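Long-range contact in mandelate racemase / muconate lactonizing enzyme (Burkholderia pseudomallei, PDB 2POD), which is of unknown function but belongs to the enolase superfamily, binds a sodium ion and may be a lyase: residues S333-L338 with I372-G377. Sequence-based numbering, arbitrary orientation.
Sequences STHLSL and ITVPDG
Val374 turns CG1 anti to its carbonyl carbon (chi1 -68°), and His335 takes a similar torsion, with CG anti to its own carbonyl carbon. Together these settings bring the valine methyl over the face of the imidazole. CG1 of Val374 lies 3.5 Å from the centroid of the His335 ring and only 7° off the ring normal. This is a CH-pi contact, and the two side chains cross at about a right angle. The ring is held at both nitrogens: ND1 is hydrogen-bonded to the backbone N of Tyr106, and NE2 to the carbonyl O of Leu380. These two bonds fix the rotation of the ring and so the direction of the face that Val374 meets. With a backbone N at one nitrogen and a carbonyl at the other, the ring is probably neutral with its proton on NE2.

Thr334 divides its two branches. CG2 of Thr334 reaches the backbone, 3.6 Å from C of Thr373, and also touches CG1 of Val374 at 3.8 Å. OG1 of Thr334 is hydrogen-bonded to the carbonyl O of Leu330, one turn back in the helix, and lies 3.9 Å from CD1 of Ile372. Leu338 adds looser apolar packing: its CD2 is 4.0 Å from CG2 of Val374. The same methyl lies near OG1 of Thr373, which is hydrogen-bonded to the carbonyl O of Asp115.

The contact is buried and joins two parts of the C-terminal barrel domain of the enolase superfamily. Helix 327-339 packs against residues 372-374, in strand 371-373 and the chain that follows. Strand 371-373 pairs antiparallel with strands 117-122 and 366-368. Ile117 touches both Leu338 and Ile372, while Gln346 of strand 346-348 touches Thr334 and Ile372.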
ATOM      1  N   SER B 333      21.952 -32.043  -0.534  1.00 42.04           N
ATOM      2  CA  SER B 333      21.972 -30.655  -0.079  1.00 41.34           C
ATOM      3  C   SER B 333      23.352 -30.054  -0.240  1.00 43.87           C
ATOM      4  O   SER B 333      23.478 -28.866  -0.554  1.00 49.91           O
ATOM      5  CB  SER B 333      21.551 -30.534   1.389  1.00 40.99           C
ATOM      6  OG  SER B 333      20.348 -31.224   1.651  1.00 39.14           O
ATOM      7  N   THR B 334      24.379 -30.868  -0.003  1.00 40.38           N
ATOM      8  CA  THR B 334      25.770 -30.415  -0.087  1.00 42.07           C
ATOM      9  C   THR B 334      26.150 -30.127  -1.538  1.00 40.52           C
ATOM     10  O   THR B 334      26.814 -29.131  -1.818  1.00 46.37           O
ATOM     11  CB  THR B 334      26.744 -31.421   0.572  1.00 44.18           C
ATOM     12  OG1 THR B 334      26.404 -31.575   1.957  1.00 39.69           O
ATOM     13  CG2 THR B 334      28.181 -30.939   0.477  1.00 42.56           C
ATOM     14  N   HIS B 335      25.683 -30.978  -2.449  1.00 40.79           N
ATOM     15  CA  HIS B 335      25.655 -30.667  -3.873  1.00 44.07           C
ATOM     16  C   HIS B 335      25.030 -29.296  -4.181  1.00 44.71           C
ATOM     17  O   HIS B 335      25.634 -28.497  -4.898  1.00 42.82           O
ATOM     18  CB  HIS B 335      24.955 -31.780  -4.658  1.00 44.73           C
ATOM     19  CG  HIS B 335      25.814 -32.984  -4.910  1.00 51.14           C
ATOM     20  ND1 HIS B 335      26.736 -33.043  -5.935  1.00 52.76           N
ATOM     21  CD2 HIS B 335      25.874 -34.184  -4.284  1.00 48.64           C
ATOM     22  CE1 HIS B 335      27.331 -34.223  -5.924  1.00 45.92           C
ATOM     23  NE2 HIS B 335      26.834 -34.930  -4.926  1.00 45.07           N
ATOM     24  N   LEU B 336      23.849 -29.021  -3.619  1.00 41.72           N
ATOM     25  CA  LEU B 336      23.187 -27.714  -3.786  1.00 40.94           C
ATOM     26  C   LEU B 336      24.002 -26.569  -3.181  1.00 39.16           C
ATOM     27  O   LEU B 336      24.155 -25.509  -3.791  1.00 44.64           O
ATOM     28  CB  LEU B 336      21.747 -27.731  -3.220  1.00 40.27           C
ATOM     29  CG  LEU B 336      20.984 -26.394  -3.113  1.00 41.95           C
ATOM     30  CD1 LEU B 336      20.592 -25.874  -4.491  1.00 46.38           C
ATOM     31  CD2 LEU B 336      19.758 -26.483  -2.199  1.00 41.79           C
ATOM     32  N   SER B 337      24.547 -26.808  -1.995  1.00 38.35           N
ATOM     33  CA  SER B 337      25.342 -25.824  -1.282  1.00 37.93           C
ATOM     34  C   SER B 337      26.664 -25.503  -1.963  1.00 44.00           C
ATOM     35  O   SER B 337      27.248 -24.438  -1.725  1.00 50.67           O
ATOM     36  CB  SER B 337      25.614 -26.309   0.133  1.00 38.56           C
ATOM     37  OG  SER B 337      24.423 -26.292   0.884  1.00 40.71           O
ATOM     38  N   LEU B 338      27.140 -26.431  -2.791  1.00 43.05           N
ATOM     39  CA  LEU B 338      28.358 -26.224  -3.569  1.00 43.56           C
ATOM     40  C   LEU B 338      28.043 -25.449  -4.842  1.00 39.70           C
ATOM     41  O   LEU B 338      28.828 -24.621  -5.280  1.00 36.86           O
ATOM     42  CB  LEU B 338      29.017 -27.570  -3.896  1.00 43.00           C
ATOM     43  CG  LEU B 338      30.229 -28.029  -3.067  1.00 46.42           C
ATOM     44  CD1 LEU B 338      30.008 -27.974  -1.569  1.00 33.22           C
ATOM     45  CD2 LEU B 338      30.684 -29.421  -3.488  1.00 44.75           C
ATOM     46  N   ILE B 372      32.346 -28.722   4.916  1.00 55.49           N
ATOM     47  CA  ILE B 372      31.774 -29.964   4.394  1.00 51.41           C
ATOM     48  C   ILE B 372      31.818 -29.959   2.855  1.00 51.20           C
ATOM     49  O   ILE B 372      31.720 -28.899   2.226  1.00 51.98           O
ATOM     50  CB  ILE B 372      30.331 -30.227   4.977  1.00 51.75           C
ATOM     51  CG1 ILE B 372      29.797 -31.615   4.604  1.00 49.72           C
ATOM     52  CG2 ILE B 372      29.338 -29.126   4.587  1.00 51.68           C
ATOM     53  CD1 ILE B 372      28.467 -31.980   5.259  1.00 33.56           C
ATOM     54  N   THR B 373      32.009 -31.135   2.261  1.00 48.74           N
ATOM     55  CA  THR B 373      32.049 -31.292   0.804  1.00 49.12           C
ATOM     56  C   THR B 373      31.397 -32.611   0.388  1.00 45.38           C
ATOM     57  O   THR B 373      31.023 -33.398   1.240  1.00 45.93           O
ATOM     58  CB  THR B 373      33.496 -31.185   0.257  1.00 53.79           C
ATOM     59  OG1 THR B 373      33.473 -31.164  -1.178  1.00 66.01           O
ATOM     60  CG2 THR B 373      34.367 -32.349   0.746  1.00 56.80           C
ATOM     61  N   VAL B 374      31.244 -32.841  -0.914  1.00 48.56           N
ATOM     62  CA  VAL B 374      30.575 -34.052  -1.415  1.00 48.83           C
ATOM     63  C   VAL B 374      31.520 -35.267  -1.435  1.00 51.62           C
ATOM     64  O   VAL B 374      32.740 -35.094  -1.503  1.00 53.46           O
ATOM     65  CB  VAL B 374      29.951 -33.838  -2.832  1.00 47.11           C
ATOM     66  CG1 VAL B 374      28.789 -32.866  -2.768  1.00 54.25           C
ATOM     67  CG2 VAL B 374      30.990 -33.367  -3.837  1.00 50.37           C
ATOM     68  N   PRO B 375      30.961 -36.496  -1.384  1.00 54.56           N
ATOM     69  CA  PRO B 375      31.695 -37.658  -1.908  1.00 56.79           C
ATOM     70  C   PRO B 375      31.938 -37.556  -3.415  1.00 57.63           C
ATOM     71  O   PRO B 375      31.075 -37.057  -4.145  1.00 58.20           O
ATOM     72  CB  PRO B 375      30.756 -38.832  -1.613  1.00 56.00           C
ATOM     73  CG  PRO B 375      29.400 -38.215  -1.481  1.00 55.71           C
ATOM     74  CD  PRO B 375      29.649 -36.888  -0.835  1.00 53.00           C
ATOM     75  N   ASP B 376      33.105 -38.023  -3.858  1.00 55.38           N
ATOM     76  CA  ASP B 376      33.469 -38.042  -5.277  1.00 56.08           C
ATOM     77  C   ASP B 376      32.570 -38.954  -6.108  1.00 51.40           C
ATOM     78  O   ASP B 376      32.112 -39.998  -5.640  1.00 53.53           O
ATOM     79  CB  ASP B 376      34.932 -38.470  -5.453  1.00 58.74           C
ATOM     80  CG  ASP B 376      35.877 -37.287  -5.598  1.00 71.98           C
ATOM     81  OD1 ASP B 376      36.359 -37.050  -6.728  1.00 85.53           O
ATOM     82  OD2 ASP B 376      36.142 -36.598  -4.586  1.00 78.21           O
ATOM     83  N   GLY B 377      32.324 -38.546  -7.345  1.00 47.74           N
ATOM     84  CA  GLY B 377      31.750 -39.427  -8.343  1.00 49.55           C
ATOM     85  C   GLY B 377      30.441 -38.910  -8.899  1.00 50.63           C
ATOM     86  O   GLY B 377      29.878 -37.949  -8.367  1.00 47.09           O
TER